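Local coordinates for putative sugar ABC transport system, substrate-binding protein (Bordetella parapertussis, PDB 5IX8) that probably binds a carbohydrate in the periplasm as the solute-binding component of an ABC transport system, at residues 37-40 / 41-44. Residues are numbered along the deposited sequence; the frame is centred on the assembly and turned at random.
Sequences IVDE and ARRS
The last turn of helix 28-43, the crossover helix between parallel strands 17-22 and 47-53 in a beta-alpha-beta unit, carries a salt-bridge network in which Asp39 holds both Arg42 and Arg43. The two arginines take different oxygens. Arg43 approaches side-on with two nitrogens, NE at 2.9 Å and NH2 at 3.2 Å from Asp39 OD2. That oxygen lies near the guanidinium plane, yet the two flat groups are turned 78° apart; NE meets OD2 from above the carboxylate plane, and NH2 uses its syn lone pair. Arg42 makes the longer bridge, NH1 to Asp39 OD1 at 3.3 Å, on the syn side but tilted out of the carboxylate plane. Its CG sits between backbone N and carbonyl carbon (chi1 66°), which lays the chain over Asp39 O, with CG 3.1 Å from that oxygen, before a bend at chi3 (-79°) brings NH1 back to OD1.

The backbone bonding changes along this turn. Ala41 N binds Ile37 O at 2.8 Å, a regular i to i+4 bond, whereas Arg43 N makes two weak bonds, to Asp39 O at 3.5 Å and to Glu40 O. Ser44 OG donates to Glu40 O at 2.8 Å. Glu40 OE1 stays 4.3 Å from Arg43 NE, well out of the guanidinium plane; no N-H of Arg43 points at it, and the attraction is one of charge. The Glu40 carboxylate instead bridges to Arg2 and Arg259 and bonds Gln263.

Arg259 also pairs with Asp39 OD2, so Asp39 and Glu40 tie helix 28-43 to helix 254-270, and Glu40 also to Arg2 of the N-terminal segment. Both carboxylates lie where the partial negative charge of the helix end would probably disfavour them; the surrounding arginines probably compensate and stabilise the ionised forms.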
loop_
_atom_site.group_PDB
_atom_site.type_symbol
_atom_site.label_atom_id
_atom_site.label_comp_id
_atom_site.label_asym_id
_atom_site.label_seq_id
_atom_site.Cartn_x
_atom_site.Cartn_y
_atom_site.Cartn_z
ATOM N N ILE A 37 -1.835 3.343 -13.622
ATOM C CA ILE A 37 -3.113 3.475 -14.320
ATOM C C ILE A 37 -2.975 4.377 -15.543
ATOM O O ILE A 37 -3.426 4.037 -16.649
ATOM C CB ILE A 37 -4.192 4.008 -13.362
ATOM C CG1 ILE A 37 -4.496 2.944 -12.288
ATOM C CG2 ILE A 37 -5.464 4.354 -14.146
ATOM C CD1 ILE A 37 -5.471 3.471 -11.214
ATOM N N VAL A 38 -2.401 5.563 -15.351
ATOM C CA VAL A 38 -2.303 6.544 -16.444
ATOM C C VAL A 38 -1.439 6.011 -17.584
ATOM O O VAL A 38 -1.800 6.091 -18.774
ATOM C CB VAL A 38 -1.756 7.867 -15.889
ATOM C CG1 VAL A 38 -1.374 8.801 -17.049
ATOM C CG2 VAL A 38 -2.798 8.492 -14.990
ATOM N N ASP A 39 -0.281 5.448 -17.249
ATOM C CA ASP A 39 0.591 4.975 -18.309
ATOM C C ASP A 39 0.029 3.735 -19.001
ATOM O O ASP A 39 0.190 3.572 -20.217
ATOM C CB ASP A 39 1.987 4.693 -17.767
ATOM C CG ASP A 39 2.927 4.352 -18.874
ATOM O OD1 ASP A 39 3.218 5.281 -19.671
ATOM O OD2 ASP A 39 3.332 3.170 -18.980
ATOM N N GLU A 40 -0.612 2.837 -18.262
ATOM C CA GLU A 40 -1.208 1.699 -18.945
ATOM C C GLU A 40 -2.395 2.138 -19.789
ATOM O O GLU A 40 -2.631 1.581 -20.867
ATOM C CB GLU A 40 -1.618 0.631 -17.917
ATOM C CG GLU A 40 -1.914 -0.697 -18.596
ATOM C CD GLU A 40 -0.678 -1.373 -19.173
ATOM O OE1 GLU A 40 0.481 -1.006 -18.838
ATOM O OE2 GLU A 40 -0.876 -2.334 -19.949
ATOM N N ALA A 41 -3.153 3.139 -19.333
ATOM C CA ALA A 41 -4.318 3.565 -20.111
ATOM C C ALA A 41 -3.912 4.089 -21.478
ATOM O O ALA A 41 -4.608 3.830 -22.477
ATOM C CB ALA A 41 -5.119 4.628 -19.359
ATOM N N ARG A 42 -2.805 4.837 -21.552
ATOM C CA ARG A 42 -2.398 5.388 -22.852
ATOM C C ARG A 42 -1.794 4.316 -23.755
ATOM O O ARG A 42 -1.587 4.573 -24.948
ATOM C CB ARG A 42 -1.432 6.550 -22.641
ATOM C CG ARG A 42 -0.113 6.117 -22.035
ATOM C CD ARG A 42 0.815 7.313 -21.767
ATOM N NE ARG A 42 1.497 7.782 -22.989
ATOM C CZ ARG A 42 2.664 7.289 -23.433
ATOM N NH1 ARG A 42 3.281 6.319 -22.751
ATOM N NH2 ARG A 42 3.208 7.762 -24.545
ATOM N N ARG A 43 -1.504 3.130 -23.214
ATOM C CA ARG A 43 -1.113 1.985 -24.020
ATOM C C ARG A 43 -2.316 1.182 -24.483
ATOM O O ARG A 43 -2.182 0.308 -25.361
ATOM C CB ARG A 43 -0.190 1.089 -23.203
ATOM C CG ARG A 43 1.079 1.779 -22.804
ATOM C CD ARG A 43 1.798 0.875 -21.838
ATOM N NE ARG A 43 3.035 1.419 -21.299
ATOM C CZ ARG A 43 4.251 0.958 -21.560
ATOM N NH1 ARG A 43 4.428 -0.050 -22.397
ATOM N NH2 ARG A 43 5.291 1.494 -20.940
ATOM N N SER A 44 -3.494 1.473 -23.939
ATOM C CA SER A 44 -4.589 0.520 -24.000
ATOM C C SER A 44 -5.916 1.128 -24.435
ATOM O O SER A 44 -6.953 0.473 -24.272
ATOM C CB SER A 44 -4.781 -0.151 -22.626
ATOM O OG SER A 44 -3.562 -0.725 -22.150
#